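Local coordinates for IroE-like serine hydrolase (Shewanella oneidensis, PDB 3GFF), which probably hydrolyses ester bonds as a serine hydrolase of the esterase D family with an alpha/beta-hydrolase fold, at residues 34-39 / 131-136; 48-53 / 81-86; 199-204 / 237-242. All coordinates share one frame; numbering follows the deposited sequence.

Contact 1. Residues 34-39 / 131-136; sequences EGYAQS and SQLRTN
Two partners hold Y36 OH: it accepts the backbone N-H of R134 (Y36 OH to R134 N 2.9 Å, N-H...O 161°) and it pairs with a water. The same water, 2.8 Å from Q132 O, donates to that carbonyl and ties the phenol to the backbone of Q132, where helix 114-132 runs out. L133 CB lies alongside the hydroxyl. Y36 CG stands anti to the backbone N (chi1 -175°), which carries the ring across to the other segment, where the R134 guanidinium lies flat over one face. This is an offset cation-pi stack, with planes 15° apart and R134 CZ 4.1 Å from the ring centroid. S39 O sits over the opposite face of the guanidinium without a hydrogen bond. Bonds from R134 NE to E41 O and, within the guanidinium plane, from R134 NH2 to Y36 O (2.8 Å) together hold the group flat against the ring. A leucine in place of Y36 would probably leave R134 N and the water without their hydroxyl and deprive the guanidinium of its aromatic platform. The motif is a stacked Arg-Tyr cation-pi pair with an in-plane carbonyl bond; at the surface it joins the loop between strands 24-31 and 43-48 to the segment that follows helix 114-132 in the alpha/beta-hydrolase fold.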
loop_
_atom_site.group_PDB
_atom_site.type_symbol
_atom_site.label_atom_id
_atom_site.label_comp_id
_atom_site.label_asym_id
_atom_site.label_seq_id
_atom_site.Cartn_x
_atom_site.Cartn_y
_atom_site.Cartn_z
ATOM N N GLU A 34 5.256 -11.524 12.970
ATOM C CA GLU A 34 4.373 -12.074 13.942
ATOM C C GLU A 34 4.691 -13.574 14.002
ATOM O O GLU A 34 5.031 -14.204 12.990
ATOM C CB GLU A 34 2.912 -11.699 13.719
ATOM C CG GLU A 34 2.251 -11.975 12.409
ATOM C CD GLU A 34 0.827 -11.318 12.330
ATOM O OE1 GLU A 34 0.222 -10.966 13.372
ATOM O OE2 GLU A 34 0.315 -11.136 11.205
ATOM N N GLY A 35 4.643 -14.090 15.231
ATOM C CA GLY A 35 5.008 -15.452 15.562
ATOM C C GLY A 35 6.493 -15.587 15.876
ATOM O O GLY A 35 6.921 -16.662 16.261
ATOM N N TYR A 36 7.283 -14.514 15.715
ATOM C CA TYR A 36 8.727 -14.585 15.960
ATOM C C TYR A 36 9.131 -15.363 17.237
ATOM O O TYR A 36 9.863 -16.351 17.157
ATOM C CB TYR A 36 9.375 -13.195 15.952
ATOM C CG TYR A 36 10.870 -13.315 16.072
ATOM C CD1 TYR A 36 11.663 -13.649 14.961
ATOM C CD2 TYR A 36 11.501 -13.147 17.304
ATOM C CE1 TYR A 36 13.054 -13.805 15.094
ATOM C CE2 TYR A 36 12.874 -13.294 17.430
ATOM C CZ TYR A 36 13.645 -13.624 16.342
ATOM O OH TYR A 36 15.008 -13.779 16.521
ATOM N N ALA A 37 8.627 -14.934 18.393
ATOM C CA ALA A 37 8.935 -15.552 19.679
ATOM C C ALA A 37 8.462 -16.998 19.848
ATOM O O ALA A 37 8.926 -17.689 20.758
ATOM C CB ALA A 37 8.380 -14.682 20.835
ATOM N N GLN A 38 7.632 -17.487 18.928
ATOM C CA GLN A 38 6.990 -18.799 19.090
ATOM C C GLN A 38 7.661 -20.038 18.492
ATOM O O GLN A 38 7.135 -21.142 18.629
ATOM C CB GLN A 38 5.537 -18.687 18.648
ATOM C CG GLN A 38 4.735 -17.725 19.535
ATOM C CD GLN A 38 3.310 -17.511 19.064
ATOM O OE1 GLN A 38 3.073 -16.946 18.006
ATOM N NE2 GLN A 38 2.366 -17.894 19.881
ATOM N N SER A 39 8.816 -19.874 17.861
ATOM C CA SER A 39 9.543 -21.020 17.340
ATOM C C SER A 39 11.021 -20.677 17.178
ATOM O O SER A 39 11.444 -19.596 17.569
ATOM C CB SER A 39 8.974 -21.471 15.981
ATOM O OG SER A 39 9.265 -20.541 14.947
ATOM N N SER A 131 23.439 -11.327 15.183
ATOM C CA SER A 131 23.822 -11.896 16.470
ATOM C C SER A 131 22.668 -11.800 17.459
ATOM O O SER A 131 22.647 -12.542 18.407
ATOM C CB SER A 131 25.067 -11.222 17.059
ATOM O OG SER A 131 24.779 -9.962 17.657
ATOM N N GLN A 132 21.725 -10.882 17.220
ATOM C CA GLN A 132 20.559 -10.677 18.073
ATOM C C GLN A 132 19.307 -11.436 17.590
ATOM O O GLN A 132 18.497 -11.906 18.407
ATOM C CB GLN A 132 20.222 -9.179 18.163
ATOM C CG GLN A 132 21.311 -8.378 18.873
ATOM C CD GLN A 132 21.139 -6.859 18.800
ATOM O OE1 GLN A 132 20.250 -6.325 18.108
ATOM N NE2 GLN A 132 22.001 -6.141 19.563
ATOM N N LEU A 133 19.143 -11.549 16.277
ATOM C CA LEU A 133 17.969 -12.224 15.742
ATOM C C LEU A 133 18.288 -13.473 14.899
ATOM O O LEU A 133 19.408 -13.663 14.409
ATOM C CB LEU A 133 17.161 -11.236 14.905
ATOM C CG LEU A 133 16.795 -9.859 15.497
ATOM C CD1 LEU A 133 16.288 -8.958 14.355
ATOM C CD2 LEU A 133 15.778 -9.910 16.623
ATOM N N ARG A 134 17.264 -14.308 14.717
ATOM C CA ARG A 134 17.374 -15.518 13.912
ATOM C C ARG A 134 17.096 -15.190 12.450
ATOM O O ARG A 134 15.926 -15.086 12.020
ATOM C CB ARG A 134 16.413 -16.585 14.426
ATOM C CG ARG A 134 16.704 -17.018 15.887
ATOM C CD ARG A 134 15.806 -18.227 16.284
ATOM N NE ARG A 134 14.430 -18.007 15.850
ATOM C CZ ARG A 134 13.486 -17.375 16.539
ATOM N NH1 ARG A 134 13.694 -16.949 17.766
ATOM N NH2 ARG A 134 12.288 -17.210 16.001
ATOM N N THR A 135 18.188 -14.993 11.709
ATOM C CA THR A 135 18.146 -14.641 10.302
ATOM C C THR A 135 18.531 -15.859 9.468
ATOM O O THR A 135 19.365 -16.660 9.882
ATOM C CB THR A 135 19.083 -13.474 10.010
ATOM O OG1 THR A 135 20.451 -13.889 10.187
ATOM C CG2 THR A 135 18.746 -12.309 10.959
ATOM N N ASN A 136 17.968 -15.965 8.274
ATOM C CA ASN A 136 18.140 -17.171 7.439
ATOM C C ASN A 136 19.069 -17.103 6.225
ATOM O O ASN A 136 19.083 -18.041 5.419
ATOM C CB ASN A 136 16.771 -17.698 6.993
ATOM C CG ASN A 136 16.132 -16.870 5.888
ATOM O OD1 ASN A 136 16.775 -16.014 5.281
ATOM N ND2 ASN A 136 14.863 -17.180 5.572
HETATM O O HOH W 1 16.205 -13.462 18.768
#

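Contact 2. Residues 48-53 / 81-86; sequences LLDGED and IHNTNR
I81, E52 and D50 bury the most surface here, and I81 holds the backbones together. Its N-H donates to L48 O, with I81 N 2.8 Å from L48 O, as the last bond between neighbouring parallel strands. I81 O then accepts G51 N (2.9 Å), which reaches it from well above the carbonyl plane, at the first turn of helix 51-65. A CB on G51 would run into I81 O, and without one the chains approach to 4.6 Å between G51 CA and H82 CA. The I81 side chain runs beside L49, CD1 to CD2, toward helix 114-132. D50 has a left-handed backbone and turns its carboxylate to R86 in a two-nitrogen, side-on salt bridge. R86 NE meets D50 OD1 at 2.7 Å and R86 NH2 meets D50 OD2 at 2.9 Å, both donors syn but somewhat out of the carboxylate plane. R86 CG stands anti to the backbone N (chi1 -180°) and the chain runs extended to NE, which brings the guanidinium to D50. N83 ND2 adds a weak bond to D50 OD1. A second weak bond joins N83 ND2 to E52 OE1. E52 and H82 slide past each other in opposite directions; E52 CA lies over one imidazole face, toward the rim. R86 also touches S145, the probable nucleophile. The contact joins the loops after parallel strands 43-48 and 77-81; in alpha/beta hydrolases the loop after the third strand usually supplies part of the oxyanion hole, and that may hold here.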
loop_
_atom_site.group_PDB
_atom_site.type_symbol
_atom_site.label_atom_id
_atom_site.label_comp_id
_atom_site.label_asym_id
_atom_site.label_seq_id
_atom_site.Cartn_x
_atom_site.Cartn_y
_atom_site.Cartn_z
ATOM N N LEU A 48 15.420 -1.500 4.894
ATOM C CA LEU A 48 14.820 -0.339 4.238
ATOM C C LEU A 48 15.659 0.931 4.526
ATOM O O LEU A 48 15.866 1.286 5.695
ATOM C CB LEU A 48 13.389 -0.102 4.745
ATOM C CG LEU A 48 12.418 -1.295 4.786
ATOM C CD1 LEU A 48 11.137 -0.842 5.470
ATOM C CD2 LEU A 48 12.137 -1.893 3.334
ATOM N N LEU A 49 16.147 1.577 3.460
ATOM C CA LEU A 49 16.846 2.850 3.565
ATOM C C LEU A 49 15.817 3.964 3.740
ATOM O O LEU A 49 14.625 3.731 3.537
ATOM C CB LEU A 49 17.692 3.105 2.324
ATOM C CG LEU A 49 18.797 2.078 2.077
ATOM C CD1 LEU A 49 19.637 2.479 0.888
ATOM C CD2 LEU A 49 19.657 1.891 3.317
ATOM N N ASP A 50 16.294 5.161 4.103
ATOM C CA ASP A 50 15.445 6.320 4.399
ATOM C C ASP A 50 14.408 5.970 5.431
ATOM O O ASP A 50 13.256 6.371 5.310
ATOM C CB ASP A 50 14.768 6.865 3.138
ATOM C CG ASP A 50 15.722 7.585 2.255
ATOM O OD1 ASP A 50 16.510 8.398 2.814
ATOM O OD2 ASP A 50 15.698 7.337 1.037
ATOM N N GLY A 51 14.831 5.263 6.467
ATOM C CA GLY A 51 13.916 4.774 7.499
ATOM C C GLY A 51 13.068 5.804 8.202
ATOM O O GLY A 51 11.940 5.507 8.526
ATOM N N GLU A 52 13.603 7.015 8.398
ATOM C CA GLU A 52 12.905 8.116 9.110
ATOM C C GLU A 52 11.625 8.478 8.413
ATOM O O GLU A 52 10.668 8.812 9.042
ATOM C CB GLU A 52 13.722 9.426 9.167
ATOM C CG GLU A 52 15.220 9.297 9.086
ATOM C CD GLU A 52 15.702 8.795 7.751
ATOM O OE1 GLU A 52 15.353 9.370 6.689
ATOM O OE2 GLU A 52 16.462 7.818 7.762
ATOM N N ASP A 53 11.639 8.397 7.097
ATOM C CA ASP A 53 10.511 8.769 6.232
ATOM C C ASP A 53 9.714 7.603 5.600
ATOM O O ASP A 53 8.500 7.721 5.436
ATOM C CB ASP A 53 11.044 9.674 5.099
ATOM C CG ASP A 53 11.547 11.026 5.607
ATOM O OD1 ASP A 53 11.209 11.411 6.735
ATOM O OD2 ASP A 53 12.264 11.718 4.880
ATOM N N ILE A 81 16.720 1.800 8.364
ATOM C CA ILE A 81 17.948 2.520 8.710
ATOM C C ILE A 81 17.731 4.034 8.638
ATOM O O ILE A 81 17.349 4.567 7.609
ATOM C CB ILE A 81 19.142 2.065 7.803
ATOM C CG1 ILE A 81 19.244 0.549 7.800
ATOM C CG2 ILE A 81 20.509 2.667 8.274
ATOM C CD1 ILE A 81 20.286 0.027 6.857
ATOM N N HIS A 82 17.957 4.745 9.737
ATOM C CA HIS A 82 17.769 6.176 9.682
ATOM C C HIS A 82 19.005 6.825 9.127
ATOM O O HIS A 82 20.090 6.277 9.237
ATOM C CB HIS A 82 17.467 6.805 11.033
ATOM C CG HIS A 82 16.229 6.286 11.657
ATOM N ND1 HIS A 82 15.839 6.643 12.921
ATOM C CD2 HIS A 82 15.319 5.384 11.213
ATOM C CE1 HIS A 82 14.708 6.023 13.216
ATOM N NE2 HIS A 82 14.375 5.247 12.197
ATOM N N ASN A 83 18.801 8.002 8.542
ATOM C CA ASN A 83 19.857 8.831 8.031
ATOM C C ASN A 83 20.420 9.819 9.053
ATOM O O ASN A 83 19.777 10.202 10.039
ATOM C CB ASN A 83 19.340 9.658 6.854
ATOM C CG ASN A 83 19.251 8.872 5.593
ATOM O OD1 ASN A 83 20.219 8.245 5.190
ATOM N ND2 ASN A 83 18.119 8.940 4.930
ATOM N N THR A 84 21.665 10.195 8.807
ATOM C CA THR A 84 22.288 11.292 9.520
ATOM C C THR A 84 22.627 12.224 8.325
ATOM O O THR A 84 21.844 13.116 7.991
ATOM C CB THR A 84 23.486 10.826 10.316
ATOM O OG1 THR A 84 24.486 10.338 9.428
ATOM C CG2 THR A 84 23.083 9.710 11.307
ATOM N N ASN A 85 23.740 11.955 7.633
ATOM C CA ASN A 85 24.109 12.711 6.426
ATOM C C ASN A 85 23.779 11.885 5.143
ATOM O O ASN A 85 24.574 11.079 4.629
ATOM C CB ASN A 85 25.577 13.132 6.499
ATOM C CG ASN A 85 25.960 14.172 5.453
ATOM O OD1 ASN A 85 25.286 14.348 4.428
ATOM N ND2 ASN A 85 27.087 14.827 5.691
ATOM N N ARG A 86 22.573 12.095 4.656
ATOM C CA ARG A 86 22.045 11.404 3.485
ATOM C C ARG A 86 22.829 11.651 2.185
ATOM O O ARG A 86 23.065 10.730 1.415
ATOM C CB ARG A 86 20.598 11.840 3.305
ATOM C CG ARG A 86 19.867 11.214 2.124
ATOM C CD ARG A 86 18.366 11.398 2.274
ATOM N NE ARG A 86 17.682 10.405 1.463
ATOM C CZ ARG A 86 17.204 10.627 0.241
ATOM N NH1 ARG A 86 17.296 11.845 -0.312
ATOM N NH2 ARG A 86 16.615 9.629 -0.426
#

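Contact 3. Residues 199-204 / 237-242; sequences MAIANN and FMAKYY
The ring of F237 meets M199, a selenomethionine, at its edge: M199 SE lies 3.6 Å from F237 CE1 and 79° off the ring normal, an edge-on Met-aromatic contact, with M199 CG near the same plane. Over one face of this ring lies A239 N, toward the rim. The Y242 ring has K240 CG over one face, I201 O at its edge, and A200 CB 3.8 Å from Y242 CE1 at an oblique approach. Y241 brings its edge to A202 O, which is 3.5 Å from Y241 CE1, and crosses the amide of N203 with the two planes 66° apart. With Y241 CG anti to the backbone N (chi1 170°), the ring runs alongside A202 and N203, and its hydroxyl finds K217, which also binds N203 OD1; N203 ND2 donates to P243 O. The backbones pair as parallel strands. M199 straddles A239, with M199 N bonded to M238 O (2.9 Å) and M199 O to K240 N (3.0 Å). I201 straddles Y241 in the same way, with I201 N donating to K240 O (2.9 Å) and I201 O accepting from Y242 N (2.7 Å). I201 CD1 reaches A239 CB beside this pairing. A202 N binds D169 OD1 and N204 OD1 binds the backbone of H247, the likely acid and base of the triad. Strand 235-241 is the outermost strand of the sheet in this chain, and strand 195-201 lies between it and strand 164-168. The two are joined by helix 215-230 in a beta-alpha-beta crossover; that helix covers M199, I201 and F237, while helix 250-263 packs on A202, M238 and Y242.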
loop_
_atom_site.group_PDB
_atom_site.type_symbol
_atom_site.label_atom_id
_atom_site.label_comp_id
_atom_site.label_asym_id
_atom_site.label_seq_id
_atom_site.Cartn_x
_atom_site.Cartn_y
_atom_site.Cartn_z
HETATM N N MSE A 199 13.462 -2.894 -10.600
HETATM C CA MSE A 199 13.400 -1.430 -10.717
HETATM C C MSE A 199 11.958 -0.933 -10.854
HETATM O O MSE A 199 11.187 -1.439 -11.691
HETATM C CB MSE A 199 14.189 -0.927 -11.940
HETATM C CG MSE A 199 15.675 -1.077 -11.825
HETATM SE SE MSE A 199 16.588 -0.603 -13.450
HETATM C CE MSE A 199 15.995 1.270 -13.609
ATOM N N ALA A 200 11.590 0.064 -10.048
ATOM C CA ALA A 200 10.289 0.737 -10.190
ATOM C C ALA A 200 10.671 2.021 -10.891
ATOM O O ALA A 200 11.675 2.640 -10.517
ATOM C CB ALA A 200 9.625 1.057 -8.823
ATOM N N ILE A 201 9.894 2.417 -11.892
ATOM C CA ILE A 201 10.176 3.616 -12.656
ATOM C C ILE A 201 8.905 4.456 -12.715
ATOM O O ILE A 201 7.916 4.035 -13.326
ATOM C CB ILE A 201 10.673 3.296 -14.108
ATOM C CG1 ILE A 201 11.857 2.338 -14.070
ATOM C CG2 ILE A 201 11.042 4.608 -14.853
ATOM C CD1 ILE A 201 12.329 1.783 -15.452
ATOM N N ALA A 202 8.936 5.635 -12.075
ATOM C CA ALA A 202 7.786 6.527 -12.027
ATOM C C ALA A 202 7.784 7.525 -13.204
ATOM O O ALA A 202 8.629 7.447 -14.081
ATOM C CB ALA A 202 7.730 7.262 -10.670
ATOM N N ASN A 203 6.825 8.455 -13.200
ATOM C CA ASN A 203 6.653 9.458 -14.253
ATOM C C ASN A 203 6.678 10.898 -13.663
ATOM O O ASN A 203 5.713 11.657 -13.812
ATOM C CB ASN A 203 5.325 9.168 -14.970
ATOM C CG ASN A 203 5.129 10.007 -16.249
ATOM O OD1 ASN A 203 6.083 10.483 -16.834
ATOM N ND2 ASN A 203 3.883 10.204 -16.649
ATOM N N ASN A 204 7.761 11.263 -12.967
ATOM C CA ASN A 204 7.851 12.586 -12.304
ATOM C C ASN A 204 8.036 13.679 -13.368
ATOM O O ASN A 204 8.897 13.521 -14.256
ATOM C CB ASN A 204 9.026 12.627 -11.338
ATOM C CG ASN A 204 8.889 13.712 -10.273
ATOM O OD1 ASN A 204 7.963 13.680 -9.470
ATOM N ND2 ASN A 204 9.848 14.627 -10.218
ATOM N N PHE A 237 16.197 -9.967 -13.366
ATOM C CA PHE A 237 15.871 -8.569 -13.440
ATOM C C PHE A 237 14.450 -8.346 -13.864
ATOM O O PHE A 237 13.882 -9.069 -14.716
ATOM C CB PHE A 237 16.795 -7.875 -14.456
ATOM C CG PHE A 237 16.409 -6.442 -14.766
ATOM C CD1 PHE A 237 16.524 -5.458 -13.795
ATOM C CD2 PHE A 237 15.987 -6.072 -16.034
ATOM C CE1 PHE A 237 16.147 -4.168 -14.064
ATOM C CE2 PHE A 237 15.639 -4.763 -16.324
ATOM C CZ PHE A 237 15.706 -3.813 -15.347
HETATM N N MSE A 238 13.843 -7.359 -13.250
HETATM C CA MSE A 238 12.590 -6.909 -13.813
HETATM C C MSE A 238 12.290 -5.464 -13.417
HETATM O O MSE A 238 12.679 -5.024 -12.348
HETATM C CB MSE A 238 11.518 -7.961 -13.552
HETATM C CG MSE A 238 10.636 -7.822 -12.442
HETATM SE SE MSE A 238 8.951 -7.373 -13.182
HETATM C CE MSE A 238 9.155 -8.142 -14.960
ATOM N N ALA A 239 11.712 -4.717 -14.352
ATOM C CA ALA A 239 11.327 -3.334 -14.143
ATOM C C ALA A 239 9.831 -3.158 -14.429
ATOM O O ALA A 239 9.239 -3.951 -15.170
ATOM C CB ALA A 239 12.147 -2.383 -15.056
ATOM N N LYS A 240 9.229 -2.180 -13.775
ATOM C CA LYS A 240 7.853 -1.797 -14.038
ATOM C C LYS A 240 7.786 -0.283 -14.071
ATOM O O LYS A 240 8.309 0.379 -13.195
ATOM C CB LYS A 240 6.854 -2.382 -13.033
ATOM C CG LYS A 240 5.394 -1.937 -13.329
ATOM C CD LYS A 240 4.310 -2.555 -12.435
ATOM C CE LYS A 240 3.578 -3.739 -13.082
ATOM N NZ LYS A 240 2.513 -4.219 -12.158
ATOM N N TYR A 241 7.189 0.246 -15.133
ATOM C CA TYR A 241 6.970 1.679 -15.315
ATOM C C TYR A 241 5.556 2.032 -14.827
ATOM O O TYR A 241 4.582 1.353 -15.151
ATOM C CB TYR A 241 7.164 2.077 -16.801
ATOM C CG TYR A 241 6.717 3.511 -17.123
ATOM C CD1 TYR A 241 7.330 4.603 -16.492
ATOM C CD2 TYR A 241 5.713 3.759 -18.051
ATOM C CE1 TYR A 241 6.950 5.889 -16.761
ATOM C CE2 TYR A 241 5.307 5.073 -18.342
ATOM C CZ TYR A 241 5.958 6.133 -17.685
ATOM O OH TYR A 241 5.602 7.429 -17.931
ATOM N N TYR A 242 5.465 3.120 -14.064
ATOM C CA TYR A 242 4.221 3.610 -13.468
ATOM C C TYR A 242 3.893 5.024 -13.976
ATOM O O TYR A 242 4.290 6.026 -13.358
ATOM C CB TYR A 242 4.375 3.644 -11.940
ATOM C CG TYR A 242 4.656 2.295 -11.280
ATOM C CD1 TYR A 242 5.952 1.845 -11.083
ATOM C CD2 TYR A 242 3.607 1.503 -10.808
ATOM C CE1 TYR A 242 6.197 0.623 -10.467
ATOM C CE2 TYR A 242 3.829 0.309 -10.204
ATOM C CZ TYR A 242 5.132 -0.123 -10.012
ATOM O OH TYR A 242 5.329 -1.344 -9.427
#

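Overall arrangement
Along the chain, contact 2 falls within the span between the two segments of contact 1, and contact 3 comes later. All three sit about one mixed sheet. Contact 1 packs against the starts of strands 43-48 and 77-81, and contact 2 lies where those strands end; contact 1 is at the surface, contact 2 partly buried, and their centres are about 24 Å apart. Contact 3 joins strands 195-201 and 235-241 at the far edge; its centre is about 33 Å from that of contact 1, across the chain's centre, and about 22 Å from that of contact 2. Contacts 2 and 3 both approach the probable catalytic triad, contact 2 near S145 and contact 3 near D169 and H247.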